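Local coordinates for protein uroporphyrinogen III synthase (Thermus thermophilus, PDB 1WCW) that probably catalyses the closing of linear hydroxymethylbilane into the macrocycle uroporphyrinogen III, with inversion of one pyrrole ring, on the pathway to haem and related tetrapyrroles, at residues L136-G140 / K141-L145; R54-A57 / Q58-L62. One frame throughout, in Å; residues are numbered along the deposited sequence.

Overall arrangement
From the N terminus, contact 2 comes first: residues 54-57 and 58-62 form the turn in which helix 50-57 gives way to strand 62-65. Some seventy residues later, contact 1 (136-140 with 141-145) rounds the loop that carries strand 132-137 into helix 144-152. The two lie in series, neither nested nor crossed; their centres are 18 Å apart and their nearest atoms about 6 Å, so they do not touch. Both serve the mixed sheet, where strands 62-65 and 132-137 are parallel neighbours. Contact 2 is peripheral, about 25 Å from the chain centre, whereas contact 1, about 11 Å from it, meets helix 192-201.

Contact 1. Residues L136-G140 / K141-L145; sequences LQLYG and KPLPL
Leu-138 and Leu-143 meet where the chain doubles back, their side chains sliding past each other in opposite directions until Leu-138 CD2 lies 3.7 Å from Leu-143 CD1. It is the methyl ends of the two leucines that touch. Leu-143 also crosses Tyr-139 at about a right angle: its CD2 comes within 3.8 Å of the phenol OH, and its CD1 lies 4.3 Å from ring atom CE2. Lys-141 approaches the same ring obliquely through the base of its side chain, with CB 4.0 Å from Tyr-139 CE1, and its amine then runs away from the turn.

With Tyr-139 CG between the backbone N and the carbonyl carbon (chi1 50°), the ring turns back alongside the loop. One ring face looks onto water 1, whose oxygen is 3.1 Å above the plane and over the ring centre. This water accepts a hydrogen bond from Tyr-139 N (2.8 Å) and donates one to Lys-141 O (2.6 Å), bridging two backbone groups that have no direct hydrogen bond across the turn. Between them Gly-140 takes a positive phi of 103°, where lack of a CB spares a collision with Tyr-139 O.

The turn joins strand 132-137 to helix 144-152 within a beta-alpha-beta unit that continues into strand 155-167, and Leu-143 occupies the N-cap position of the helix. Leu-138 packs on Pro-159 and Met-161 of strand 155-167, while Tyr-139 OH is hydrogen-bonded to Arg-97 NH1. Lys-141 reaches helix 192-201, which follows a strand of the other sheet, and forms a salt bridge with Glu-200, so the loop links the region of the mixed sheet to a helix of the parallel-sheet region.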
loop_
_atom_site.group_PDB
_atom_site.type_symbol
_atom_site.label_atom_id
_atom_site.label_comp_id
_atom_site.label_asym_id
_atom_site.label_seq_id
_atom_site.Cartn_x
_atom_site.Cartn_y
_atom_site.Cartn_z
ATOM N N LEU A 136 -9.457 -13.973 -1.122
ATOM C CA LEU A 136 -8.849 -12.680 -1.375
ATOM C C LEU A 136 -8.178 -12.210 -0.094
ATOM O O LEU A 136 -8.869 -11.995 0.935
ATOM C CB LEU A 136 -9.957 -11.705 -1.833
ATOM C CG LEU A 136 -9.534 -10.259 -1.932
ATOM C CD1 LEU A 136 -8.459 -10.035 -2.948
ATOM C CD2 LEU A 136 -10.728 -9.482 -2.329
ATOM N N GLN A 137 -6.886 -12.011 -0.116
ATOM C CA GLN A 137 -6.186 -11.505 1.057
ATOM C C GLN A 137 -6.211 -9.980 1.016
ATOM O O GLN A 137 -5.782 -9.361 0.027
ATOM C CB GLN A 137 -4.751 -11.996 1.007
ATOM C CG GLN A 137 -3.838 -11.426 2.118
ATOM C CD GLN A 137 -3.023 -10.226 1.629
ATOM O OE1 GLN A 137 -3.009 -9.151 2.274
ATOM N NE2 GLN A 137 -2.358 -10.397 0.565
ATOM N N LEU A 138 -6.725 -9.366 2.086
ATOM C CA LEU A 138 -6.899 -7.916 2.266
ATOM C C LEU A 138 -5.983 -7.411 3.372
ATOM O O LEU A 138 -5.287 -8.169 4.074
ATOM C CB LEU A 138 -8.331 -7.729 2.684
ATOM C CG LEU A 138 -9.362 -8.232 1.680
ATOM C CD1 LEU A 138 -10.769 -8.256 2.323
ATOM C CD2 LEU A 138 -9.322 -7.326 0.424
ATOM N N TYR A 139 -5.957 -6.090 3.482
ATOM C CA TYR A 139 -5.106 -5.407 4.439
ATOM C C TYR A 139 -5.828 -4.239 5.124
ATOM O O TYR A 139 -5.185 -3.313 5.589
ATOM C CB TYR A 139 -3.837 -4.944 3.792
ATOM C CG TYR A 139 -4.054 -4.198 2.524
ATOM C CD1 TYR A 139 -4.291 -2.809 2.505
ATOM C CD2 TYR A 139 -4.009 -4.873 1.279
ATOM C CE1 TYR A 139 -4.466 -2.084 1.274
ATOM C CE2 TYR A 139 -4.180 -4.205 0.092
ATOM C CZ TYR A 139 -4.406 -2.797 0.091
ATOM O OH TYR A 139 -4.523 -2.102 -1.052
ATOM N N GLY A 140 -7.136 -4.317 5.201
ATOM C CA GLY A 140 -7.927 -3.320 5.951
ATOM C C GLY A 140 -8.660 -2.265 5.165
ATOM O O GLY A 140 -9.517 -1.609 5.708
ATOM N N LYS A 141 -8.326 -2.074 3.908
ATOM C CA LYS A 141 -8.937 -1.024 3.080
ATOM C C LYS A 141 -9.825 -1.736 2.060
ATOM O O LYS A 141 -9.382 -2.738 1.452
ATOM C CB LYS A 141 -7.836 -0.266 2.364
ATOM C CG LYS A 141 -8.242 1.055 1.609
ATOM C CD LYS A 141 -8.205 2.209 2.562
ATOM C CE LYS A 141 -8.298 3.586 1.874
ATOM N NZ LYS A 141 -9.416 3.710 0.840
ATOM N N PRO A 142 -11.043 -1.266 1.806
ATOM C CA PRO A 142 -11.895 -1.948 0.826
ATOM C C PRO A 142 -11.240 -1.968 -0.553
ATOM O O PRO A 142 -10.593 -1.015 -0.958
ATOM C CB PRO A 142 -13.148 -1.072 0.751
ATOM C CG PRO A 142 -13.166 -0.351 2.036
ATOM C CD PRO A 142 -11.779 -0.197 2.543
ATOM N N LEU A 143 -11.470 -3.077 -1.260
ATOM C CA LEU A 143 -10.977 -3.201 -2.655
ATOM C C LEU A 143 -12.221 -3.555 -3.486
ATOM O O LEU A 143 -12.392 -4.641 -4.046
ATOM C CB LEU A 143 -9.923 -4.296 -2.765
ATOM C CG LEU A 143 -8.684 -4.017 -1.951
ATOM C CD1 LEU A 143 -7.679 -5.230 -2.092
ATOM C CD2 LEU A 143 -8.008 -2.764 -2.498
ATOM N N PRO A 144 -13.136 -2.602 -3.629
ATOM C CA PRO A 144 -14.363 -2.906 -4.360
ATOM C C PRO A 144 -14.254 -3.291 -5.822
ATOM O O PRO A 144 -15.057 -4.099 -6.294
ATOM C CB PRO A 144 -15.220 -1.651 -4.141
ATOM C CG PRO A 144 -14.210 -0.570 -4.055
ATOM C CD PRO A 144 -13.084 -1.208 -3.188
ATOM N N LEU A 145 -13.273 -2.735 -6.513
ATOM C CA LEU A 145 -13.133 -3.102 -7.920
ATOM C C LEU A 145 -12.805 -4.588 -8.021
ATOM O O LEU A 145 -13.423 -5.350 -8.812
ATOM C CB LEU A 145 -12.072 -2.207 -8.556
ATOM C CG LEU A 145 -11.872 -2.353 -10.055
ATOM C CD1 LEU A 145 -11.079 -1.160 -10.576
ATOM C CD2 LEU A 145 -11.143 -3.599 -10.322
HETATM O O HOH W 1 -7.250 -4.282 1.699
#

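Contact 2. Residues R54-A57 / Q58-L62; sequences RALA and QGVDL
A glycine-terminated helix end brings Gln-58, Gly-59 and Val-60 back against Arg-54, Ala-55 and Leu-56, in the turn between helix 50-57 and strand 62-65. Gly-59 is the first residue to leave helical geometry, with a positive phi of 104°. The evidence for tightening is in the bond pattern: Gln-58 N donates to Ala-55 O at 3.1 Å, and Gly-59 N donates to Leu-56 O at 3.0 Å with an N-H...O angle of 160°. Both bonds reach back three residues, as in a 3-10 turn, and both donors lie well above the plane of the carbonyl they address. The second is the 5→2 bond of a Schellman motif, but the motif is incomplete: Val-60 N lies 5.6 Å from Ala-55 O, too far for the 6→1 bond.

Gln-58 folds over this end. Its bent chain brings NE2 3.5 Å from Arg-54 O in a weak hydrogen bond. The N-H of Gln-58 already bonded to Ala-55 O is shared weakly with Arg-54 O, at 3.3 Å. Leu-56 CG is anti to the backbone N (chi1 173°), and the branch carrying CD1 extends obliquely towards Val-60, meeting both CG1 and CG2 at 3.8 Å. This apolar pair continues inward, Leu-56 to Ala-135 and Leu-160 and Val-60 to Val-133.

Water 2 donates to Ala-55 O and to Gly-59 O, each at 2.7 Å, linking the last turn to the outgoing chain. Ala-55 O is consequently gripped by two donors, a backbone N-H and a water. The chemistry implies a division of labour: backbone N-H groups, a side-chain amide and a water provide partners for the carbonyls of Arg-54, Ala-55 and Leu-56, those of Arg-54 weak, while Leu-56 and Val-60 fasten the turn to the sheet through apolar contact.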
loop_
_atom_site.group_PDB
_atom_site.type_symbol
_atom_site.label_atom_id
_atom_site.label_comp_id
_atom_site.label_asym_id
_atom_site.label_seq_id
_atom_site.Cartn_x
_atom_site.Cartn_y
_atom_site.Cartn_z
ATOM N N ARG A 54 -9.938 -21.570 8.254
ATOM C CA ARG A 54 -10.447 -22.956 8.135
ATOM C C ARG A 54 -11.123 -23.199 6.774
ATOM O O ARG A 54 -10.941 -24.252 6.143
ATOM C CB ARG A 54 -11.469 -23.254 9.242
ATOM C CG ARG A 54 -10.839 -23.369 10.614
ATOM C CD ARG A 54 -11.906 -23.605 11.711
ATOM N NE ARG A 54 -11.275 -24.012 12.960
ATOM C CZ ARG A 54 -10.530 -25.112 13.109
ATOM N NH1 ARG A 54 -9.992 -25.385 14.291
ATOM N NH2 ARG A 54 -10.328 -25.948 12.090
ATOM N N ALA A 55 -11.869 -22.179 6.335
ATOM C CA ALA A 55 -12.514 -22.271 5.039
ATOM C C ALA A 55 -11.467 -22.394 3.929
ATOM O O ALA A 55 -11.614 -23.196 2.974
ATOM C CB ALA A 55 -13.427 -21.067 4.796
ATOM N N LEU A 56 -10.415 -21.554 3.995
ATOM C CA LEU A 56 -9.357 -21.672 3.000
ATOM C C LEU A 56 -8.742 -23.084 3.025
ATOM O O LEU A 56 -8.399 -23.676 1.971
ATOM C CB LEU A 56 -8.265 -20.625 3.287
ATOM C CG LEU A 56 -7.012 -20.689 2.482
ATOM C CD1 LEU A 56 -7.353 -20.456 1.004
ATOM C CD2 LEU A 56 -6.041 -19.596 2.990
ATOM N N ALA A 57 -8.579 -23.666 4.231
ATOM C CA ALA A 57 -7.952 -24.995 4.333
ATOM C C ALA A 57 -8.803 -26.127 3.686
ATOM O O ALA A 57 -8.293 -27.212 3.461
ATOM C CB ALA A 57 -7.675 -25.315 5.853
ATOM N N GLN A 58 -10.062 -25.837 3.437
ATOM C CA GLN A 58 -10.972 -26.802 2.783
ATOM C C GLN A 58 -10.769 -26.791 1.260
ATOM O O GLN A 58 -11.319 -27.657 0.571
ATOM C CB GLN A 58 -12.425 -26.432 3.061
ATOM C CG GLN A 58 -12.780 -26.403 4.510
ATOM C CD GLN A 58 -12.486 -27.703 5.156
ATOM O OE1 GLN A 58 -12.944 -28.768 4.710
ATOM N NE2 GLN A 58 -11.705 -27.647 6.210
ATOM N N GLY A 59 -9.966 -25.852 0.740
ATOM C CA GLY A 59 -9.717 -25.771 -0.688
ATOM C C GLY A 59 -10.496 -24.609 -1.321
ATOM O O GLY A 59 -11.668 -24.299 -1.016
ATOM N N VAL A 60 -9.798 -23.948 -2.260
ATOM C CA VAL A 60 -10.364 -22.828 -3.039
ATOM C C VAL A 60 -9.887 -22.954 -4.488
ATOM O O VAL A 60 -8.870 -23.597 -4.776
ATOM C CB VAL A 60 -9.929 -21.428 -2.482
ATOM C CG1 VAL A 60 -10.433 -21.268 -1.051
ATOM C CG2 VAL A 60 -8.425 -21.253 -2.526
ATOM N N ASP A 61 -10.610 -22.272 -5.352
ATOM C CA ASP A 61 -10.240 -22.353 -6.763
ATOM C C ASP A 61 -9.246 -21.317 -7.163
ATOM O O ASP A 61 -8.425 -21.547 -8.042
ATOM C CB ASP A 61 -11.535 -22.238 -7.551
ATOM C CG ASP A 61 -12.441 -23.366 -7.213
ATOM O OD1 ASP A 61 -12.120 -24.486 -7.646
ATOM O OD2 ASP A 61 -13.394 -23.152 -6.412
ATOM N N LEU A 62 -9.297 -20.182 -6.481
ATOM C CA LEU A 62 -8.415 -19.080 -6.795
ATOM C C LEU A 62 -7.992 -18.427 -5.487
ATOM O O LEU A 62 -8.773 -18.321 -4.534
ATOM C CB LEU A 62 -9.155 -18.075 -7.685
ATOM C CG LEU A 62 -8.396 -16.890 -8.259
ATOM C CD1 LEU A 62 -9.058 -16.507 -9.605
ATOM C CD2 LEU A 62 -8.390 -15.783 -7.317
HETATM O O HOH W 2 -13.304 -23.125 0.837
#